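Local coordinates for protein dephospho-CoA kinase (Legionella pneumophila subsp. pneumophila, PDB 4TTR) that probably catalyses the ATP-dependent phosphorylation of the 3'-hydroxyl of dephospho-CoA, the last step of coenzyme A biosynthesis, at residues A[33-38]-A[198-203]; A[72-75]-A[79-82]; A[87-92]-A[171-176]; A[140-145]-A[205-210]. All blocks are in the same frame, centred on the assembly; numbering follows the deposited sequence. Where two conformers were deposited one is given.

Contact 1: residues A[33-38]-A[198-203]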
loop_
_atom_site.group_PDB
_atom_site.type_symbol
_atom_site.label_atom_id
_atom_site.label_comp_id
_atom_site.label_asym_id
_atom_site.label_seq_id
_atom_site.Cartn_x
_atom_site.Cartn_y
_atom_site.Cartn_z
ATOM N N ALA A 33 2.564 4.833 8.250
ATOM C CA ALA A 33 3.843 4.160 8.047
ATOM C C ALA A 33 4.984 4.968 8.657
ATOM O O ALA A 33 5.881 4.407 9.286
ATOM C CB ALA A 33 4.095 3.929 6.568
ATOM N N GLU A 34 4.940 6.285 8.482
ATOM C CA GLU A 34 5.976 7.160 9.019
ATOM C C GLU A 34 5.996 7.112 10.547
ATOM O O GLU A 34 7.063 7.094 11.159
ATOM C CB GLU A 34 5.767 8.600 8.529
ATOM C CG GLU A 34 6.792 9.609 9.047
ATOM C CD GLU A 34 8.222 9.282 8.637
ATOM O OE1 GLU A 34 9.158 9.820 9.268
ATOM O OE2 GLU A 34 8.417 8.497 7.682
ATOM N N PHE A 35 4.818 7.084 11.163
ATOM C CA PHE A 35 4.737 7.019 12.619
ATOM C C PHE A 35 5.332 5.704 13.126
ATOM O O PHE A 35 6.049 5.694 14.123
ATOM C CB PHE A 35 3.286 7.181 13.099
ATOM C CG PHE A 35 2.803 8.615 13.129
ATOM C CD1 PHE A 35 3.608 9.628 13.625
ATOM C CD2 PHE A 35 1.543 8.945 12.654
ATOM C CE1 PHE A 35 3.168 10.938 13.651
ATOM C CE2 PHE A 35 1.097 10.258 12.676
ATOM C CZ PHE A 35 1.910 11.253 13.174
ATOM N N PHE A 36 5.051 4.601 12.438
ATOM C CA PHE A 36 5.670 3.321 12.782
ATOM C C PHE A 36 7.179 3.399 12.594
ATOM O O PHE A 36 7.951 2.883 13.410
ATOM C CB PHE A 36 5.092 2.182 11.939
ATOM C CG PHE A 36 3.819 1.615 12.490
ATOM C CD1 PHE A 36 3.840 0.818 13.623
ATOM C CD2 PHE A 36 2.600 1.891 11.894
ATOM C CE1 PHE A 36 2.669 0.303 14.147
ATOM C CE2 PHE A 36 1.427 1.375 12.412
ATOM C CZ PHE A 36 1.462 0.580 13.538
ATOM N N SER A 37 7.591 4.063 11.522
ATOM C CA SER A 37 9.005 4.236 11.220
ATOM C C SER A 37 9.697 4.973 12.359
ATOM O O SER A 37 10.792 4.608 12.787
ATOM C CB SER A 37 9.175 5.011 9.908
ATOM O OG SER A 37 10.426 4.734 9.310
ATOM N N GLU A 38 9.033 6.010 12.853
ATOM C CA GLU A 38 9.606 6.866 13.876
ATOM C C GLU A 38 9.628 6.190 15.246
ATOM O O GLU A 38 10.271 6.683 16.170
ATOM C CB GLU A 38 8.833 8.183 13.935
ATOM C CG GLU A 38 9.036 9.042 12.694
ATOM C CD GLU A 38 8.068 10.208 12.611
ATOM O OE1 GLU A 38 7.261 10.388 13.545
ATOM O OE2 GLU A 38 8.119 10.950 11.611
ATOM N N ALA A 198 -1.415 8.686 18.324
ATOM C CA ALA A 198 -1.775 7.978 19.544
ATOM C C ALA A 198 -2.230 6.564 19.212
ATOM O O ALA A 198 -1.836 5.606 19.869
ATOM C CB ALA A 198 -2.862 8.728 20.294
ATOM N N LYS A 199 -3.048 6.435 18.177
ATOM C CA LYS A 199 -3.551 5.133 17.765
ATOM C C LYS A 199 -2.423 4.219 17.283
ATOM O O LYS A 199 -2.394 3.036 17.622
ATOM C CB LYS A 199 -4.610 5.301 16.677
ATOM C CG LYS A 199 -5.935 5.807 17.222
ATOM C CD LYS A 199 -6.996 5.888 16.157
ATOM C CE LYS A 199 -8.374 6.026 16.775
ATOM N NZ LYS A 199 -9.426 6.056 15.734
ATOM N N VAL A 200 -1.497 4.767 16.501
ATOM C CA VAL A 200 -0.341 4.003 16.039
ATOM C C VAL A 200 0.487 3.517 17.231
ATOM O O VAL A 200 0.967 2.389 17.236
ATOM C CB VAL A 200 0.543 4.840 15.083
ATOM C CG1 VAL A 200 1.897 4.176 14.855
ATOM C CG2 VAL A 200 -0.166 5.044 13.755
ATOM N N ASN A 201 0.644 4.369 18.237
ATOM C CA ASN A 201 1.369 3.989 19.443
ATOM C C ASN A 201 0.772 2.753 20.108
ATOM O O ASN A 201 1.495 1.834 20.470
ATOM C CB ASN A 201 1.398 5.148 20.440
ATOM C CG ASN A 201 2.780 5.748 20.589
ATOM O OD1 ASN A 201 3.554 5.341 21.456
ATOM N ND2 ASN A 201 3.103 6.712 19.735
ATOM N N LYS A 202 -0.549 2.726 20.258
ATOM C CA LYS A 202 -1.209 1.589 20.897
ATOM C C LYS A 202 -1.093 0.322 20.057
ATOM O O LYS A 202 -0.966 -0.770 20.601
ATOM C CB LYS A 202 -2.679 1.901 21.169
ATOM C CG LYS A 202 -2.881 2.998 22.198
ATOM C CD LYS A 202 -4.260 2.927 22.821
ATOM C CE LYS A 202 -4.673 4.268 23.403
ATOM N NZ LYS A 202 -4.996 5.259 22.339
ATOM N N LEU A 203 -1.128 0.467 18.734
ATOM C CA LEU A 203 -0.953 -0.674 17.843
ATOM C C LEU A 203 0.473 -1.195 17.964
ATOM O O LEU A 203 0.703 -2.401 18.037
ATOM C CB LEU A 203 -1.262 -0.295 16.392
ATOM C CG LEU A 203 -2.729 -0.008 16.062
ATOM C CD1 LEU A 203 -2.864 0.628 14.685
ATOM C CD2 LEU A 203 -3.557 -1.279 16.141
#

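Contact 2: residues A[72-75]-A[79-82]. With PO4 (phosphate ion), chain C.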
loop_
_atom_site.group_PDB
_atom_site.type_symbol
_atom_site.label_atom_id
_atom_site.label_comp_id
_atom_site.label_asym_id
_atom_site.label_seq_id
_atom_site.Cartn_x
_atom_site.Cartn_y
_atom_site.Cartn_z
ATOM N N VAL A 72 1.946 4.493 -22.435
ATOM C CA VAL A 72 2.408 4.559 -21.047
ATOM C C VAL A 72 3.879 4.958 -20.928
ATOM O O VAL A 72 4.456 4.881 -19.845
ATOM C CB VAL A 72 2.202 3.215 -20.308
ATOM C CG1 VAL A 72 0.719 2.848 -20.279
ATOM C CG2 VAL A 72 3.023 2.106 -20.938
ATOM N N VAL A 73 4.476 5.385 -22.040
ATOM C CA VAL A 73 5.847 5.892 -22.044
ATOM C C VAL A 73 5.850 7.409 -22.181
ATOM O O VAL A 73 5.445 7.939 -23.211
ATOM C CB VAL A 73 6.686 5.307 -23.208
ATOM C CG1 VAL A 73 8.166 5.302 -22.846
ATOM C CG2 VAL A 73 6.222 3.910 -23.573
ATOM N N LEU A 74 6.307 8.109 -21.148
ATOM C CA LEU A 74 6.453 9.557 -21.231
ATOM C C LEU A 74 7.578 9.910 -22.202
ATOM O O LEU A 74 8.376 9.049 -22.569
ATOM C CB LEU A 74 6.744 10.154 -19.856
ATOM C CG LEU A 74 5.681 9.955 -18.776
ATOM C CD1 LEU A 74 6.221 10.407 -17.430
ATOM C CD2 LEU A 74 4.409 10.708 -19.122
ATOM N N ASN A 75 7.640 11.173 -22.615
ATOM C CA ASN A 75 8.732 11.643 -23.463
ATOM C C ASN A 75 10.070 11.382 -22.778
ATOM O O ASN A 75 11.085 11.168 -23.438
ATOM C CB ASN A 75 8.578 13.133 -23.779
ATOM C CG ASN A 75 7.313 13.439 -24.565
ATOM O OD1 ASN A 75 6.868 12.639 -25.388
ATOM N ND2 ASN A 75 6.726 14.606 -24.313
ATOM N N LEU A 79 8.132 5.717 -17.167
ATOM C CA LEU A 79 6.756 5.234 -17.212
ATOM C C LEU A 79 5.773 6.325 -16.811
ATOM O O LEU A 79 6.037 7.113 -15.902
ATOM C CB LEU A 79 6.574 4.024 -16.296
ATOM C CG LEU A 79 7.108 2.672 -16.771
ATOM C CD1 LEU A 79 6.862 1.624 -15.699
ATOM C CD2 LEU A 79 6.467 2.249 -18.083
ATOM N N ASP A 80 4.644 6.367 -17.509
ATOM C CA ASP A 80 3.534 7.232 -17.131
ATOM C C ASP A 80 2.736 6.540 -16.034
ATOM O O ASP A 80 1.758 5.840 -16.307
ATOM C CB ASP A 80 2.648 7.540 -18.340
ATOM C CG ASP A 80 1.594 8.594 -18.043
ATOM O OD1 ASP A 80 1.301 8.843 -16.853
ATOM O OD2 ASP A 80 1.055 9.174 -19.006
ATOM N N ARG A 81 3.156 6.744 -14.792
ATOM C CA ARG A 81 2.603 6.006 -13.665
ATOM C C ARG A 81 1.175 6.426 -13.338
ATOM O O ARG A 81 0.379 5.607 -12.879
ATOM C CB ARG A 81 3.502 6.176 -12.444
ATOM C CG ARG A 81 4.853 5.511 -12.631
ATOM C CD ARG A 81 5.718 5.598 -11.391
ATOM N NE ARG A 81 7.091 5.177 -11.667
ATOM C CZ ARG A 81 7.466 3.916 -11.860
ATOM N NH1 ARG A 81 6.575 2.935 -11.819
ATOM N NH2 ARG A 81 8.738 3.636 -12.101
ATOM N N LYS A 82 0.852 7.694 -13.575
ATOM C CA LYS A 82 -0.516 8.176 -13.405
ATOM C C LYS A 82 -1.433 7.411 -14.351
ATOM O O LYS A 82 -2.479 6.907 -13.946
ATOM C CB LYS A 82 -0.606 9.682 -13.675
ATOM C CG LYS A 82 -1.462 10.458 -12.676
ATOM C CD LYS A 82 -2.950 10.164 -12.829
ATOM C CE LYS A 82 -3.649 11.212 -13.687
ATOM N NZ LYS A 82 -5.109 10.939 -13.825
HETATM P P PO4 C . 3.774 1.083 -10.796
HETATM O O1 PO4 C . 3.660 1.593 -12.213
HETATM O O2 PO4 C . 2.433 0.569 -10.330
HETATM O O3 PO4 C . 4.224 2.210 -9.897
HETATM O O4 PO4 C . 4.786 -0.036 -10.741
#

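Contact 3: residues A[87-92]-A[171-176]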
loop_
_atom_site.group_PDB
_atom_site.type_symbol
_atom_site.label_atom_id
_atom_site.label_comp_id
_atom_site.label_asym_id
_atom_site.label_seq_id
_atom_site.Cartn_x
_atom_site.Cartn_y
_atom_site.Cartn_z
ATOM N N ILE A 87 -5.347 2.880 -15.550
ATOM C CA ILE A 87 -5.647 1.639 -16.253
ATOM C C ILE A 87 -5.895 0.511 -15.259
ATOM O O ILE A 87 -6.875 -0.225 -15.372
ATOM C CB ILE A 87 -4.502 1.246 -17.225
ATOM C CG1 ILE A 87 -4.428 2.249 -18.380
ATOM C CG2 ILE A 87 -4.713 -0.168 -17.775
ATOM C CD1 ILE A 87 -3.241 2.055 -19.317
ATOM N N ILE A 88 -5.000 0.382 -14.288
ATOM C CA ILE A 88 -5.091 -0.671 -13.283
ATOM C C ILE A 88 -6.394 -0.561 -12.489
ATOM O O ILE A 88 -7.046 -1.566 -12.207
ATOM C CB ILE A 88 -3.875 -0.616 -12.309
ATOM C CG1 ILE A 88 -2.560 -0.911 -13.043
ATOM C CG2 ILE A 88 -4.031 -1.591 -11.160
ATOM C CD1 ILE A 88 -2.584 -2.100 -13.982
ATOM N N PHE A 89 -6.774 0.659 -12.134
ATOM C CA PHE A 89 -7.953 0.875 -11.305
ATOM C C PHE A 89 -9.248 0.514 -12.029
ATOM O O PHE A 89 -10.184 0.010 -11.417
ATOM C CB PHE A 89 -8.008 2.331 -10.841
ATOM C CG PHE A 89 -9.270 2.686 -10.108
ATOM C CD1 PHE A 89 -10.310 3.326 -10.762
ATOM C CD2 PHE A 89 -9.418 2.373 -8.768
ATOM C CE1 PHE A 89 -11.473 3.651 -10.090
ATOM C CE2 PHE A 89 -10.578 2.695 -8.091
ATOM C CZ PHE A 89 -11.607 3.336 -8.754
ATOM N N SER A 90 -9.291 0.768 -13.334
ATOM C CA SER A 90 -10.518 0.600 -14.108
ATOM C C SER A 90 -10.598 -0.757 -14.809
ATOM O O SER A 90 -11.679 -1.183 -15.210
ATOM C CB SER A 90 -10.639 1.724 -15.140
ATOM O OG SER A 90 -9.517 1.752 -16.006
ATOM N N ASN A 91 -9.457 -1.429 -14.943
ATOM C CA ASN A 91 -9.378 -2.708 -15.649
ATOM C C ASN A 91 -8.763 -3.782 -14.745
ATOM O O ASN A 91 -7.544 -3.843 -14.571
ATOM C CB ASN A 91 -8.562 -2.544 -16.939
ATOM C CG ASN A 91 -8.781 -3.678 -17.925
ATOM O OD1 ASN A 91 -8.983 -4.829 -17.540
ATOM N ND2 ASN A 91 -8.739 -3.352 -19.214
ATOM N N SER A 92 -9.615 -4.626 -14.172
ATOM C CA SER A 92 -9.186 -5.589 -13.162
ATOM C C SER A 92 -8.268 -6.662 -13.744
ATOM O O SER A 92 -7.359 -7.144 -13.064
ATOM C CB SER A 92 -10.402 -6.249 -12.504
ATOM O OG SER A 92 -10.941 -7.267 -13.329
ATOM N N ALA A 171 -16.687 6.918 -5.445
ATOM C CA ALA A 171 -17.819 6.075 -5.819
ATOM C C ALA A 171 -17.365 4.789 -6.505
ATOM O O ALA A 171 -18.084 3.789 -6.492
ATOM C CB ALA A 171 -18.774 6.848 -6.729
ATOM N N THR A 172 -16.170 4.816 -7.088
ATOM C CA THR A 172 -15.675 3.696 -7.882
ATOM C C THR A 172 -14.633 2.846 -7.152
ATOM O O THR A 172 -14.064 1.920 -7.732
ATOM C CB THR A 172 -15.062 4.199 -9.201
ATOM O OG1 THR A 172 -14.121 5.244 -8.927
ATOM C CG2 THR A 172 -16.152 4.730 -10.119
ATOM N N GLN A 173 -14.389 3.143 -5.883
ATOM C CA GLN A 173 -13.398 2.392 -5.121
ATOM C C GLN A 173 -13.892 0.984 -4.817
ATOM O O GLN A 173 -15.094 0.737 -4.806
ATOM C CB GLN A 173 -13.054 3.123 -3.827
ATOM C CG GLN A 173 -12.583 4.544 -4.058
ATOM C CD GLN A 173 -11.426 4.622 -5.038
ATOM O OE1 GLN A 173 -10.621 3.697 -5.142
ATOM N NE2 GLN A 173 -11.343 5.726 -5.770
ATOM N N PRO A 174 -12.958 0.049 -4.576
ATOM C CA PRO A 174 -13.371 -1.323 -4.268
ATOM C C PRO A 174 -14.129 -1.391 -2.955
ATOM O O PRO A 174 -13.823 -0.632 -2.035
ATOM C CB PRO A 174 -12.045 -2.087 -4.166
ATOM C CG PRO A 174 -11.001 -1.176 -4.732
ATOM C CD PRO A 174 -11.496 0.209 -4.513
ATOM N N ASN A 175 -15.109 -2.281 -2.866
ATOM C CA ASN A 175 -15.816 -2.473 -1.611
ATOM C C ASN A 175 -14.858 -3.058 -0.587
ATOM O O ASN A 175 -14.028 -3.908 -0.912
ATOM C CB ASN A 175 -17.035 -3.370 -1.802
ATOM C CG ASN A 175 -17.990 -2.830 -2.847
ATOM O OD1 ASN A 175 -18.645 -1.809 -2.636
ATOM N ND2 ASN A 175 -18.072 -3.512 -3.983
ATOM N N LEU A 176 -14.971 -2.580 0.647
ATOM C CA LEU A 176 -14.009 -2.904 1.688
ATOM C C LEU A 176 -14.524 -3.986 2.622
ATOM O O LEU A 176 -13.785 -4.454 3.485
ATOM C CB LEU A 176 -13.672 -1.650 2.494
ATOM C CG LEU A 176 -13.283 -0.423 1.675
ATOM C CD1 LEU A 176 -13.234 0.812 2.562
ATOM C CD2 LEU A 176 -11.948 -0.654 0.991
#

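Contact 4: residues A[140-145]-A[205-210]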
loop_
_atom_site.group_PDB
_atom_site.type_symbol
_atom_site.label_atom_id
_atom_site.label_comp_id
_atom_site.label_asym_id
_atom_site.label_seq_id
_atom_site.Cartn_x
_atom_site.Cartn_y
_atom_site.Cartn_z
ATOM N N LYS A 140 -0.287 -10.347 10.856
ATOM C CA LYS A 140 -1.384 -9.414 11.045
ATOM C C LYS A 140 -1.588 -8.578 9.796
ATOM O O LYS A 140 -0.654 -8.375 9.021
ATOM C CB LYS A 140 -1.110 -8.492 12.231
ATOM C CG LYS A 140 -0.928 -9.197 13.549
ATOM C CD LYS A 140 -2.238 -9.754 14.053
ATOM C CE LYS A 140 -2.187 -9.950 15.545
ATOM N NZ LYS A 140 -3.419 -10.578 16.066
ATOM N N VAL A 141 -2.814 -8.097 9.617
ATOM C CA VAL A 141 -3.109 -7.090 8.611
ATOM C C VAL A 141 -3.718 -5.873 9.301
ATOM O O VAL A 141 -4.631 -5.996 10.122
ATOM C CB VAL A 141 -4.064 -7.625 7.524
ATOM C CG1 VAL A 141 -4.449 -6.519 6.543
ATOM C CG2 VAL A 141 -3.416 -8.787 6.779
ATOM N N LEU A 142 -3.176 -4.706 8.976
ATOM C CA LEU A 142 -3.682 -3.430 9.458
ATOM C C LEU A 142 -4.277 -2.667 8.282
ATOM O O LEU A 142 -3.609 -2.440 7.275
ATOM C CB LEU A 142 -2.566 -2.618 10.124
ATOM C CG LEU A 142 -2.858 -1.160 10.490
ATOM C CD1 LEU A 142 -4.005 -1.060 11.485
ATOM C CD2 LEU A 142 -1.607 -0.516 11.055
ATOM N N LEU A 143 -5.543 -2.296 8.416
ATOM C CA LEU A 143 -6.240 -1.533 7.392
ATOM C C LEU A 143 -6.555 -0.134 7.907
ATOM O O LEU A 143 -7.263 0.024 8.899
ATOM C CB LEU A 143 -7.518 -2.257 6.974
ATOM C CG LEU A 143 -8.533 -1.475 6.139
ATOM C CD1 LEU A 143 -7.898 -0.916 4.874
ATOM C CD2 LEU A 143 -9.707 -2.377 5.805
ATOM N N VAL A 144 -6.009 0.874 7.237
ATOM C CA VAL A 144 -6.263 2.265 7.598
ATOM C C VAL A 144 -7.384 2.819 6.735
ATOM O O VAL A 144 -7.331 2.723 5.513
ATOM C CB VAL A 144 -5.009 3.135 7.424
ATOM C CG1 VAL A 144 -5.270 4.558 7.911
ATOM C CG2 VAL A 144 -3.835 2.521 8.169
ATOM N N ILE A 145 -8.401 3.391 7.373
ATOM C CA ILE A 145 -9.505 3.989 6.638
ATOM C C ILE A 145 -9.798 5.394 7.140
ATOM O O ILE A 145 -9.523 5.726 8.292
ATOM C CB ILE A 145 -10.791 3.134 6.735
ATOM C CG1 ILE A 145 -11.273 3.007 8.183
ATOM C CG2 ILE A 145 -10.551 1.755 6.151
ATOM C CD1 ILE A 145 -12.762 2.859 8.293
ATOM N N GLN A 205 2.462 -1.001 20.548
ATOM C CA GLN A 205 2.586 -1.745 21.797
ATOM C C GLN A 205 1.889 -3.102 21.695
ATOM O O GLN A 205 2.333 -4.080 22.288
ATOM C CB GLN A 205 2.008 -0.942 22.967
ATOM C CG GLN A 205 2.740 0.364 23.250
ATOM C CD GLN A 205 4.203 0.157 23.613
ATOM O OE1 GLN A 205 4.568 -0.847 24.224
ATOM N NE2 GLN A 205 5.048 1.109 23.231
ATOM N N LYS A 206 0.798 -3.161 20.939
ATOM C CA LYS A 206 0.100 -4.421 20.712
ATOM C C LYS A 206 0.968 -5.399 19.918
ATOM O O LYS A 206 1.061 -6.573 20.262
ATOM C CB LYS A 206 -1.214 -4.170 19.979
ATOM C CG LYS A 206 -2.121 -5.381 19.869
ATOM C CD LYS A 206 -3.280 -5.095 18.923
ATOM C CE LYS A 206 -4.415 -6.081 19.114
ATOM N NZ LYS A 206 -5.568 -5.773 18.230
ATOM N N TYR A 207 1.605 -4.909 18.857
ATOM C CA TYR A 207 2.441 -5.755 18.008
ATOM C C TYR A 207 3.698 -6.228 18.737
ATOM O O TYR A 207 4.114 -7.376 18.579
ATOM C CB TYR A 207 2.834 -5.010 16.726
ATOM C CG TYR A 207 1.673 -4.675 15.815
ATOM C CD1 TYR A 207 0.617 -5.558 15.643
ATOM C CD2 TYR A 207 1.637 -3.474 15.122
ATOM C CE1 TYR A 207 -0.439 -5.253 14.809
ATOM C CE2 TYR A 207 0.583 -3.160 14.287
ATOM C CZ TYR A 207 -0.451 -4.052 14.133
ATOM O OH TYR A 207 -1.505 -3.740 13.301
ATOM N N LEU A 208 4.308 -5.344 19.523
ATOM C CA LEU A 208 5.436 -5.725 20.370
ATOM C C LEU A 208 5.048 -6.870 21.301
ATOM O O LEU A 208 5.785 -7.843 21.443
ATOM C CB LEU A 208 5.925 -4.537 21.202
ATOM C CG LEU A 208 6.719 -3.427 20.512
ATOM C CD1 LEU A 208 7.089 -2.362 21.531
ATOM C CD2 LEU A 208 7.972 -3.967 19.831
ATOM N N ARG A 209 3.887 -6.737 21.931
ATOM C CA ARG A 209 3.407 -7.737 22.877
ATOM C C ARG A 209 3.201 -9.085 22.192
ATOM O O ARG A 209 3.680 -10.110 22.668
ATOM C CB ARG A 209 2.103 -7.267 23.529
ATOM C CG ARG A 209 1.637 -8.133 24.688
ATOM C CD ARG A 209 0.300 -7.671 25.247
ATOM N NE ARG A 209 -0.805 -7.934 24.330
ATOM C CZ ARG A 209 -1.313 -9.139 24.093
ATOM N NH1 ARG A 209 -0.812 -10.210 24.696
ATOM N NH2 ARG A 209 -2.319 -9.278 23.243
ATOM N N GLU A 210 2.495 -9.077 21.067
ATOM C CA GLU A 210 2.167 -10.312 20.364
ATOM C C GLU A 210 3.379 -10.955 19.685
ATOM O O GLU A 210 3.467 -12.178 19.613
ATOM C CB GLU A 210 1.063 -10.045 19.341
ATOM C CG GLU A 210 -0.336 -10.136 19.944
ATOM C CD GLU A 210 -1.404 -9.475 19.090
ATOM O OE1 GLU A 210 -1.049 -8.776 18.117
ATOM O OE2 GLU A 210 -2.604 -9.652 19.397
HETATM O O HOH W 1 -4.533 -7.657 16.379
#

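Contact 1: residues A[33-38]-A[198-203]
Val-200 drives one methyl into the face of the Phe-36 ring, where the helix that follows the P-loop, 29-38, meets the C-terminal helix 192-213 of this P-loop kinase fold. CG1 of Val-200 stands 3.7 Å from the centroid of the Phe-36 ring and only 7° off its normal, a CH-pi contact over the middle of the face rather than over one carbon. The same methyl also touches the neighbouring residue, Val-200 CG1 lying 3.7 Å from Phe-35 CB, so one methyl contacts two consecutive phenylalanines. Valine suits the place: its CG1 lies anti to the backbone N (chi1 167°), a branch short and rigid enough to reach a flat partner without a flexible stem. Leu-203, one turn further along, approaches the Phe-36 ring at its edge, its CB 4.0 Å from Phe-36 CZ. The axes of the two short helical segments come within 9.7 Å and cross at -56°, with Phe-35 and Val-200 the nearest pair of CA atoms.

Beyond this first shell, Leu-123 and Tyr-121 also touch Phe-36, tying it to strand 122-125 and the loop before it. Leu-187 of strand 185-188 packs on Val-200 and Leu-203, while the Phe-35 side chain also touches Leu-196 and Lys-197, nearer the start of the long helix. The contact is apolar throughout, as befits helices laid on a sheet, and a polar tether lies just outside it: Lys-199 NZ donates a hydrogen bond to the carbonyl O of Ile-188, at the end of strand 185-188.

Contact 2: residues A[72-75]-A[79-82]
Leu-74 lies across Asp-80 at about a right angle, its two methyls dividing the work in the turn that leads into helix 81-90. CD2 of Leu-74 sits against both CB and the carboxylate carbon of Asp-80, 3.7 Å from Asp-80 CG, while CD1 of Leu-74 reaches the carbonyl of the preceding residue, 3.6 Å from Leu-79 O. A branched leucine can cover both backbone and side chain in this way. In Asp-80 a chi1 of -172° turns the carboxylate away from the residue's own N, and OD1 caps the helix by accepting a hydrogen bond from Arg-83 N. Asp-80 is the N-cap residue and also the centre of an inverse gamma turn.

The backbones are joined by a single beta bridge, Val-73 with Leu-79. Its nearly straight bond runs from Asp-80 N to Val-72 O, 2.8 Å long, the donor standing above the carbonyl plane. Leu-79 CA adds a weaker C-H contact to the same oxygen, at 3.5 Å from Val-72 O. Leu-79 starts away from the 72-75 segment, yet its CD2 comes back to 3.8 Å from Val-72 O; the side chain also packs on Tyr-61, Ile-64 and Ile-65 of helix 59-68 and on Ile-84.

Arg-81, whose side chain starts away from residues 72-75, extends to a phosphate ion, probably from the crystallisation liquor. Its weak bond, Arg-81 NH1 to phosphate O3, is 3.1 Å long, and NH1 also binds Thr-54 OG1. The chemistry implies a division of labour: the leucine methyls pack on the backbone and on the aspartate, which, probably ionised, would be stabilised by the positive pole of the helix it caps.

Contact 3: residues A[87-92]-A[171-176]
A surface contact between helix 81-90 and the loop linking helices 163-171 and 177-182, in this P-loop kinase, is made by Phe-89, from the last turn of its helix, resting on Thr-172, Gln-173 and Pro-174. The CB bond of Phe-89 points toward the loop, and a chi1 of 173° carries the ring on to it. A phenylalanine serves as a long, stiff probe: its far end does the touching, and it crosses both Thr-172 and Gln-173 at about a right angle.

Thr-172 CB lies in the ring plane at the edge, 3.6 Å from Phe-89 CZ. Thr-172 OG1 comes to 3.2 Å from Phe-89 CZ, but this hydroxyl is hydrogen-bonded to Ile-169 O, in the last turn of helix 163-171. The backbone is still nearer, Thr-172 O to Phe-89 CZ being 3.0 Å, a tight carbon-oxygen approach without a hydrogen bond.

Gln-173 leaves the backbone away from Phe-89 and folds back at chi2 (-54°), so that its amide meets the ring with planes 39° apart. Gln-173 OE1 stands 3.1 Å from Phe-89 CE2, whereas NE2 makes a weak hydrogen bond to Ile-169 O. Pro-174, which also touches Leu-129, closes the patch more loosely: its CD is 4.5 Å from Phe-89 CE2.

Contact 4: residues A[140-145]-A[205-210]
Lys-140, Leu-142, Tyr-207 and Glu-210 join strand 140-145 of the parallel sheet to helix 192-213, whose 205-210 segment runs nearly antiparallel to the strand (175°), as in alpha/beta folds. Alternate strand residues Lys-140 and Leu-142 face the helix. Lysine at the strand's start is amphipathic: its stem passes the Tyr-207 ring, CG 4.2 Å from Tyr-207 CE1, and the bend at chi2 (-71°) carries the amine on to Glu-210. The Lys-140 and Glu-210 side chains cross at about a right angle, and Lys-140 NZ and Glu-210 OE2 form a salt bridge of 3.6 Å; Lys-140 CE approaches Glu-210 OE1 still more closely, at 3.0 Å. Tyr-207, its CG opposite the carbonyl carbon (chi1 -65°), brings its hydroxyl to 3.5 Å from Leu-142 CB, while its ring stacks edge-to-face with Tyr-121.

A water accepts bonds from Lys-140 NZ (3.1 Å) and Lys-206 NZ (2.8 Å), separating two like charges; Lys-206 is further balanced by Asp-185. Arg-209 NH2 adds a long, purely electrostatic attraction to Glu-210 OE2. Glu-210 OE1 is buried without a hydrogen-bond partner, a cost that the nearby Lys-140 amine, with a long-range share from Arg-209, may partly offset while favouring the ionised carboxylate.

Contacts 1 and 4 form one continuous core under helix 192-213, their centres 10 Å apart: Phe-36 CE2 is 3.8 Å from Leu-142 CD2, and Phe-36 CZ is 3.9 Å from Tyr-207 CE2. Contacts 2 and 3 share helix 81-90 on the opposite side of the chain's centre from contact 1, and meet through Val-72 CG1 and Ile-87 CD1, 4.2 Å apart. The butanediol, held by the P-loop, is about 10 Å from the side chain of Phe-35 in contact 1, about 11 Å from that of Gln-173 in contact 3 and about 12 Å from that of Leu-142 in contact 4. Contact 2 is remote from the predicted ATP-binding residues.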